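PDB 5DJS: tetratricopeptide TPR_2 repeat protein from Thermobaculum terrenum, which joins tetratricopeptide repeats to a GT-B-type module of glycosyltransferase family 41 and binds uridine-5'-diphosphate. Local coordinates for residues N272-R277 / L296-L301; V263-L268 / Y281-Q286. The protein carries 1 engineered substitution. All blocks are in the same frame, centred on the assembly; numbering follows the deposited sequence.

Contact 1 of 2, residues N272-R277 / L296-L301; sequences NTTGMR and LYTERL
Two consecutive ST turns, built on Thr273 and Thr274, are clasped by the carboxylate of Glu299 in the family 41 part of the chain. Thr273 OG1 gives a hydrogen bond to Glu299 OE1 at 2.6 Å, on the syn side of the carboxylate. Glu299 OE2 takes two bonds from Thr274. The backbone N of Thr274 reaches the syn lone pair of Glu299 OE2 at 2.7 Å, nearly straight at 169°. The hydroxyl OG1 of Thr274 comes to OE2 from above the carboxylate plane. The bend of Glu299 at chi2 (92°) turns the carboxylate toward the two threonines. Three bonds thus fix the rotation of this buried group. Both hydroxyls also accept within their own turns: Thr273 OG1 from Gly275 N, Thr274 OG1 from Met276 N. Further along, Thr298 OG1 donates to Met276 O at 2.7 Å, from above the carbonyl plane, while its methyl CG2 rests against Gly275 O. The ring of Tyr297 lies beside the start of the loop, oblique to Thr273 N, with Tyr297 CE2 3.3 Å from Thr273 N. The loop 272-277 is packed against helices 129-143 and 253-257, and Glu299 leads directly into strand 300-304, beside strand 281-285.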
ATOM      1  N   ASN A 272       7.397   0.816   7.180  1.00 38.34           N
ATOM      2  CA  ASN A 272       8.567   0.445   7.973  1.00 38.80           C
ATOM      3  C   ASN A 272       9.829   0.847   7.184  1.00 39.29           C
ATOM      4  O   ASN A 272       9.738   1.365   6.060  1.00 39.11           O
ATOM      5  CB  ASN A 272       8.527  -1.081   8.260  1.00 38.39           C
ATOM      6  CG  ASN A 272       9.269  -1.528   9.539  1.00 37.99           C
ATOM      7  OD1 ASN A 272       9.306  -2.711   9.798  1.00 40.08           O
ATOM      8  ND2 ASN A 272       9.822  -0.625  10.333  1.00 39.45           N
ATOM      9  N   THR A 273      11.001   0.614   7.762  1.00 38.41           N
ATOM     10  CA  THR A 273      12.256   0.930   7.114  1.00 38.40           C
ATOM     11  C   THR A 273      12.413   0.190   5.801  1.00 38.67           C
ATOM     12  O   THR A 273      11.883  -0.916   5.636  1.00 41.00           O
ATOM     13  CB  THR A 273      13.458   0.613   8.038  1.00 40.20           C
ATOM     14  OG1 THR A 273      14.651   1.182   7.481  1.00 44.13           O
ATOM     15  CG2 THR A 273      13.639  -0.914   8.271  1.00 39.84           C
ATOM     16  N   THR A 274      13.127   0.818   4.869  1.00 38.14           N
ATOM     17  CA  THR A 274      13.630   0.140   3.678  1.00 38.24           C
ATOM     18  C   THR A 274      14.773  -0.826   4.019  1.00 39.72           C
ATOM     19  O   THR A 274      15.061  -1.743   3.245  1.00 37.28           O
ATOM     20  CB  THR A 274      14.189   1.137   2.652  1.00 39.67           C
ATOM     21  OG1 THR A 274      15.187   1.969   3.278  1.00 39.34           O
ATOM     22  CG2 THR A 274      13.066   1.998   2.066  1.00 39.58           C
ATOM     23  N   GLY A 275      15.443  -0.567   5.149  1.00 38.87           N
ATOM     24  CA  GLY A 275      16.600  -1.316   5.581  1.00 39.16           C
ATOM     25  C   GLY A 275      17.912  -0.773   5.042  1.00 39.36           C
ATOM     26  O   GLY A 275      18.986  -1.231   5.474  1.00 39.78           O
ATOM     27  N   MET A 276      17.837   0.214   4.139  1.00 37.03           N
ATOM     28  CA  MET A 276      18.983   0.649   3.335  1.00 37.84           C
ATOM     29  C   MET A 276      19.792   1.751   4.020  1.00 40.92           C
ATOM     30  O   MET A 276      19.222   2.623   4.666  1.00 40.73           O
ATOM     31  CB  MET A 276      18.498   1.177   1.981  1.00 35.69           C
ATOM     32  CG  MET A 276      17.793   0.152   1.119  1.00 36.08           C
ATOM     33  SD  MET A 276      16.958   0.893  -0.298  1.00 37.96           S
ATOM     34  CE  MET A 276      18.350   1.486  -1.256  1.00 38.15           C
ATOM     35  N   ARG A 277      21.118   1.716   3.840  1.00 48.20           N
ATOM     36  CA  ARG A 277      22.000   2.855   4.169  1.00 51.27           C
ATOM     37  C   ARG A 277      21.735   4.044   3.244  1.00 48.41           C
ATOM     38  O   ARG A 277      21.753   5.190   3.697  1.00 49.56           O
ATOM     39  CB  ARG A 277      23.484   2.486   4.021  1.00 58.49           C
ATOM     40  CG  ARG A 277      24.038   1.517   5.050  1.00 63.81           C
ATOM     41  CD  ARG A 277      25.517   1.245   4.790  1.00 69.47           C
ATOM     42  NE  ARG A 277      26.377   1.891   5.785  1.00 77.13           N
ATOM     43  CZ  ARG A 277      26.776   1.347   6.946  1.00 87.67           C
ATOM     44  NH1 ARG A 277      26.409   0.111   7.307  1.00 88.64           N
ATOM     45  NH2 ARG A 277      27.562   2.047   7.765  1.00 89.35           N
ATOM     46  N   LEU A 296      14.948   1.087  15.044  1.00 51.01           N
ATOM     47  CA  LEU A 296      14.359   0.208  14.025  1.00 48.76           C
ATOM     48  C   LEU A 296      14.507   0.692  12.574  1.00 45.78           C
ATOM     49  O   LEU A 296      14.128  -0.039  11.644  1.00 47.87           O
ATOM     50  CB  LEU A 296      12.866  -0.037  14.318  1.00 49.96           C
ATOM     51  CG  LEU A 296      12.486  -0.635  15.682  1.00 48.70           C
ATOM     52  CD1 LEU A 296      10.976  -0.756  15.796  1.00 46.81           C
ATOM     53  CD2 LEU A 296      13.149  -1.988  15.900  1.00 48.57           C
ATOM     54  N   TYR A 297      15.061   1.887  12.365  1.00 41.37           N
ATOM     55  CA  TYR A 297      15.134   2.494  11.033  1.00 40.27           C
ATOM     56  C   TYR A 297      16.546   2.931  10.681  1.00 38.61           C
ATOM     57  O   TYR A 297      17.186   3.655  11.446  1.00 35.65           O
ATOM     58  CB  TYR A 297      14.207   3.715  10.977  1.00 41.11           C
ATOM     59  CG  TYR A 297      12.744   3.368  11.103  1.00 40.85           C
ATOM     60  CD1 TYR A 297      12.183   3.064  12.350  1.00 41.53           C
ATOM     61  CD2 TYR A 297      11.921   3.319   9.981  1.00 40.70           C
ATOM     62  CE1 TYR A 297      10.843   2.720  12.477  1.00 41.41           C
ATOM     63  CE2 TYR A 297      10.576   2.975  10.093  1.00 43.92           C
ATOM     64  CZ  TYR A 297      10.034   2.682  11.345  1.00 42.10           C
ATOM     65  OH  TYR A 297       8.699   2.344  11.463  1.00 37.81           O
ATOM     66  N   THR A 298      17.024   2.497   9.516  1.00 39.34           N
ATOM     67  CA  THR A 298      18.274   3.018   8.948  1.00 38.62           C
ATOM     68  C   THR A 298      18.121   4.489   8.574  1.00 38.33           C
ATOM     69  O   THR A 298      19.043   5.275   8.757  1.00 38.99           O
ATOM     70  CB  THR A 298      18.690   2.266   7.680  1.00 37.57           C
ATOM     71  OG1 THR A 298      17.574   2.215   6.782  1.00 34.53           O
ATOM     72  CG2 THR A 298      19.183   0.858   8.019  1.00 38.67           C
ATOM     73  N   GLU A 299      16.953   4.846   8.055  1.00 37.15           N
ATOM     74  CA  GLU A 299      16.646   6.231   7.726  1.00 39.57           C
ATOM     75  C   GLU A 299      16.522   7.061   9.010  1.00 43.07           C
ATOM     76  O   GLU A 299      16.224   6.513  10.081  1.00 45.79           O
ATOM     77  CB  GLU A 299      15.314   6.349   6.960  1.00 39.86           C
ATOM     78  CG  GLU A 299      15.123   5.411   5.771  1.00 38.62           C
ATOM     79  CD  GLU A 299      14.422   4.096   6.115  1.00 36.39           C
ATOM     80  OE1 GLU A 299      14.333   3.720   7.303  1.00 35.07           O
ATOM     81  OE2 GLU A 299      13.988   3.408   5.185  1.00 32.77           O
ATOM     82  N   ARG A 300      16.738   8.371   8.900  1.00 43.70           N
ATOM     83  CA  ARG A 300      16.371   9.285   9.979  1.00 49.02           C
ATOM     84  C   ARG A 300      14.891   9.605   9.850  1.00 48.93           C
ATOM     85  O   ARG A 300      14.427  10.025   8.782  1.00 46.15           O
ATOM     86  CB  ARG A 300      17.163  10.586   9.931  1.00 55.56           C
ATOM     87  CG  ARG A 300      18.473  10.551  10.684  1.00 61.08           C
ATOM     88  CD  ARG A 300      19.057  11.947  10.745  1.00 66.34           C
ATOM     89  NE  ARG A 300      20.501  11.943  10.505  1.00 69.80           N
ATOM     90  CZ  ARG A 300      21.185  12.884   9.849  1.00 73.00           C
ATOM     91  NH1 ARG A 300      20.583  13.951   9.316  1.00 71.14           N
ATOM     92  NH2 ARG A 300      22.501  12.751   9.713  1.00 75.16           N
ATOM     93  N   LEU A 301      14.157   9.405  10.939  1.00 48.36           N
ATOM     94  CA  LEU A 301      12.730   9.675  10.954  1.00 47.09           C
ATOM     95  C   LEU A 301      12.491  11.188  11.000  1.00 46.32           C
ATOM     96  O   LEU A 301      13.123  11.898  11.783  1.00 45.68           O
ATOM     97  CB  LEU A 301      12.074   8.990  12.155  1.00 46.91           C
ATOM     98  CG  LEU A 301      12.127   7.461  12.175  1.00 45.40           C
ATOM     99  CD1 LEU A 301      11.675   6.943  13.530  1.00 45.88           C
ATOM    100  CD2 LEU A 301      11.267   6.856  11.080  1.00 45.83           C
TER

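Contact 2 of 2, residues V263-L268 / Y281-Q286; sequences VQVTWL and YLVGDQ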
ATOM      1  N   VAL A 263      20.064  13.929  -1.270  1.00 38.11           N
ATOM      2  CA  VAL A 263      19.002  13.746  -0.284  1.00 39.13           C
ATOM      3  C   VAL A 263      18.020  12.725  -0.844  1.00 38.15           C
ATOM      4  O   VAL A 263      17.417  12.941  -1.895  1.00 39.44           O
ATOM      5  CB  VAL A 263      18.285  15.076   0.024  1.00 39.72           C
ATOM      6  CG1 VAL A 263      17.108  14.851   0.956  1.00 40.26           C
ATOM      7  CG2 VAL A 263      19.259  16.078   0.636  1.00 39.39           C
ATOM      8  N   GLN A 264      17.866  11.612  -0.138  1.00 37.81           N
ATOM      9  CA  GLN A 264      16.986  10.543  -0.585  1.00 38.22           C
ATOM     10  C   GLN A 264      16.019  10.160   0.530  1.00 38.18           C
ATOM     11  O   GLN A 264      16.440   9.882   1.668  1.00 36.90           O
ATOM     12  CB  GLN A 264      17.816   9.358  -1.059  1.00 38.04           C
ATOM     13  CG  GLN A 264      18.716   9.730  -2.229  1.00 36.83           C
ATOM     14  CD  GLN A 264      19.256   8.539  -2.983  1.00 37.90           C
ATOM     15  OE1 GLN A 264      19.240   8.528  -4.213  1.00 39.48           O
ATOM     16  NE2 GLN A 264      19.743   7.528  -2.261  1.00 38.65           N
ATOM     17  N   VAL A 265      14.732  10.150   0.169  1.00 37.19           N
ATOM     18  CA  VAL A 265      13.609  10.121   1.108  1.00 36.85           C
ATOM     19  C   VAL A 265      12.605   9.042   0.716  1.00 36.89           C
ATOM     20  O   VAL A 265      12.268   8.894  -0.469  1.00 33.46           O
ATOM     21  CB  VAL A 265      12.845  11.463   1.068  1.00 38.38           C
ATOM     22  CG1 VAL A 265      11.659  11.455   2.021  1.00 38.77           C
ATOM     23  CG2 VAL A 265      13.761  12.632   1.384  1.00 38.42           C
ATOM     24  N   THR A 266      12.097   8.310   1.708  1.00 38.67           N
ATOM     25  CA  THR A 266      10.960   7.393   1.486  1.00 39.30           C
ATOM     26  C   THR A 266       9.727   7.950   2.222  1.00 39.14           C
ATOM     27  O   THR A 266       9.813   8.336   3.390  1.00 41.29           O
ATOM     28  CB  THR A 266      11.304   5.921   1.860  1.00 38.80           C
ATOM     29  OG1 THR A 266      10.324   5.037   1.299  1.00 38.53           O
ATOM     30  CG2 THR A 266      11.414   5.692   3.377  1.00 37.81           C
ATOM     31  N   TRP A 267       8.599   8.016   1.521  1.00 36.77           N
ATOM     32  CA  TRP A 267       7.389   8.662   2.037  1.00 37.88           C
ATOM     33  C   TRP A 267       6.131   8.118   1.339  1.00 39.40           C
ATOM     34  O   TRP A 267       6.189   7.728   0.157  1.00 37.18           O
ATOM     35  CB  TRP A 267       7.472  10.190   1.842  1.00 37.37           C
ATOM     36  CG  TRP A 267       6.162  10.903   2.102  1.00 37.01           C
ATOM     37  CD1 TRP A 267       5.550  11.082   3.310  1.00 37.39           C
ATOM     38  CD2 TRP A 267       5.307  11.509   1.130  1.00 36.69           C
ATOM     39  NE1 TRP A 267       4.368  11.762   3.151  1.00 36.86           N
ATOM     40  CE2 TRP A 267       4.195  12.037   1.822  1.00 37.06           C
ATOM     41  CE3 TRP A 267       5.374  11.666  -0.259  1.00 37.19           C
ATOM     42  CZ2 TRP A 267       3.157  12.700   1.174  1.00 38.66           C
ATOM     43  CZ3 TRP A 267       4.336  12.329  -0.912  1.00 37.81           C
ATOM     44  CH2 TRP A 267       3.243  12.837  -0.193  1.00 39.01           C
ATOM     45  N   LEU A 268       5.021   8.079   2.089  1.00 38.84           N
ATOM     46  CA  LEU A 268       3.666   7.790   1.584  1.00 40.83           C
ATOM     47  C   LEU A 268       3.268   6.319   1.684  1.00 40.71           C
ATOM     48  O   LEU A 268       2.275   6.001   2.314  1.00 42.44           O
ATOM     49  CB  LEU A 268       3.450   8.325   0.159  1.00 42.92           C
ATOM     50  CG  LEU A 268       2.036   8.322  -0.400  1.00 45.82           C
ATOM     51  CD1 LEU A 268       1.252   9.448   0.213  1.00 54.60           C
ATOM     52  CD2 LEU A 268       2.061   8.530  -1.895  1.00 46.24           C
ATOM     53  N   TYR A 281      16.284   9.714   4.679  1.00 46.32           N
ATOM     54  CA  TYR A 281      15.099  10.097   5.469  1.00 48.02           C
ATOM     55  C   TYR A 281      13.855   9.251   5.194  1.00 46.05           C
ATOM     56  O   TYR A 281      13.638   8.785   4.081  1.00 47.99           O
ATOM     57  CB  TYR A 281      14.774  11.569   5.217  1.00 49.84           C
ATOM     58  CG  TYR A 281      15.892  12.475   5.660  1.00 50.40           C
ATOM     59  CD1 TYR A 281      16.018  12.845   6.997  1.00 51.12           C
ATOM     60  CD2 TYR A 281      16.843  12.932   4.753  1.00 50.87           C
ATOM     61  CE1 TYR A 281      17.044  13.670   7.419  1.00 52.47           C
ATOM     62  CE2 TYR A 281      17.880  13.754   5.163  1.00 52.77           C
ATOM     63  CZ  TYR A 281      17.973  14.121   6.497  1.00 52.25           C
ATOM     64  OH  TYR A 281      18.990  14.934   6.910  1.00 51.40           O
ATOM     65  N   LEU A 282      13.058   9.054   6.238  1.00 44.68           N
ATOM     66  CA  LEU A 282      11.703   8.546   6.119  1.00 44.98           C
ATOM     67  C   LEU A 282      10.777   9.609   6.726  1.00 44.98           C
ATOM     68  O   LEU A 282      10.927   9.952   7.900  1.00 47.17           O
ATOM     69  CB  LEU A 282      11.580   7.216   6.861  1.00 45.81           C
ATOM     70  CG  LEU A 282      10.236   6.479   6.746  1.00 46.19           C
ATOM     71  CD1 LEU A 282      10.414   4.965   6.802  1.00 45.53           C
ATOM     72  CD2 LEU A 282       9.258   6.920   7.824  1.00 47.62           C
ATOM     73  N   VAL A 283       9.836  10.125   5.936  1.00 43.88           N
ATOM     74  CA  VAL A 283       8.895  11.185   6.384  1.00 43.90           C
ATOM     75  C   VAL A 283       7.594  10.615   7.000  1.00 43.74           C
ATOM     76  O   VAL A 283       6.708  10.137   6.280  1.00 38.77           O
ATOM     77  CB  VAL A 283       8.529  12.132   5.217  1.00 43.60           C
ATOM     78  CG1 VAL A 283       7.546  13.204   5.665  1.00 44.80           C
ATOM     79  CG2 VAL A 283       9.775  12.784   4.649  1.00 43.20           C
ATOM     80  N   GLY A 284       7.492  10.688   8.329  1.00 44.51           N
ATOM     81  CA  GLY A 284       6.304  10.245   9.073  1.00 44.45           C
ATOM     82  C   GLY A 284       5.645  11.405   9.804  1.00 46.55           C
ATOM     83  O   GLY A 284       5.527  12.514   9.259  1.00 45.10           O
ATOM     84  N   ASP A 285       5.198  11.145  11.031  1.00 46.42           N
ATOM     85  CA  ASP A 285       4.687  12.204  11.917  1.00 46.57           C
ATOM     86  C   ASP A 285       4.750  11.781  13.388  1.00 48.37           C
ATOM     87  O   ASP A 285       5.135  10.645  13.692  1.00 56.87           O
ATOM     88  CB  ASP A 285       3.290  12.688  11.486  1.00 44.33           C
ATOM     89  CG  ASP A 285       2.166  11.755  11.886  1.00 42.63           C
ATOM     90  OD1 ASP A 285       2.035  11.465  13.098  1.00 39.52           O
ATOM     91  OD2 ASP A 285       1.364  11.380  10.996  1.00 41.17           O
ATOM     92  N   GLN A 286       4.380  12.687  14.288  1.00 46.44           N
ATOM     93  CA  GLN A 286       4.663  12.515  15.723  1.00 47.93           C
ATOM     94  C   GLN A 286       3.830  11.450  16.414  1.00 45.78           C
ATOM     95  O   GLN A 286       4.295  10.838  17.370  1.00 44.92           O
ATOM     96  CB  GLN A 286       4.500  13.839  16.456  1.00 50.21           C
ATOM     97  CG  GLN A 286       5.495  14.890  16.015  1.00 52.03           C
ATOM     98  CD  GLN A 286       5.278  16.205  16.728  1.00 55.96           C
ATOM     99  OE1 GLN A 286       4.174  16.763  16.706  1.00 60.38           O
ATOM    100  NE2 GLN A 286       6.323  16.709  17.370  1.00 56.57           N
TER
HETATM  101  O   HOH W   1       5.530   7.764   4.882  1.00 87.27           O
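Val265 and Val283 meet methyl to methyl on one face of the sheet, with Val265 CG1 3.5 Å from Val283 CG2. Tyr281 lies on the same face, its CB beside Val265 CG2. Its ring runs on toward Val263, oblique to the methyl CG1. On the other face Thr266 and Leu282 cross obliquely. Thr266 turns its OG1 anti to the backbone N (chi1 -164°), which sends the hydroxyl to Asp243 and leaves CG2 to pack on Leu282 CD1 at 3.6 Å. Trp267 brings the edge of its indole to Val283: CD1 is 3.3 Å from Val283 O, which lies near the ring plane, and 3.7 Å from Val283 CB. The indole NE1 bonds to Tyr308 O. Between the side chains runs the backbone pairing. Tyr281 N bonds to Gln264 O, Thr266 N to Tyr281 O at 2.9 Å, and Val283 N to Thr266 O at 3.1 Å. Beyond the last of these bonds a water bridges Leu268 N and Val283 O. Met515 of the long helix 479-521 packs on the face of Val263, Val265, Tyr281 and Val283. The strand directions differ by 43°, a marked twist. This is the pairing of neighbouring parallel strands in a Rossmann-like sheet, here the N-terminal one of the two sheets of a GT-B fold.

In the fold
Contacts 1 and 2 lie in one parallel sheet and its adjoining loops, with centres about 9 Å apart. Their segments alternate along the chain: 263-268, 272-277, 281-286, 296-301. The loop of contact 1 therefore belongs to the connection between the two strands of contact 2. Strand 300-304 then closes one edge of the sheet, beside strand 281-285. Arg300 O lies 3.0 Å from Leu282 N, probably a hydrogen bond, and Glu299 CB packs 3.6 Å from Leu282 N. The uridine-5'-diphosphate pocket includes residues such as Phe336, Ile365 and Thr423. None belongs to either contact. They lie on or next to strands 332-335 and 361-365 and helix 423-430, in the half of the fold built on the second parallel sheet.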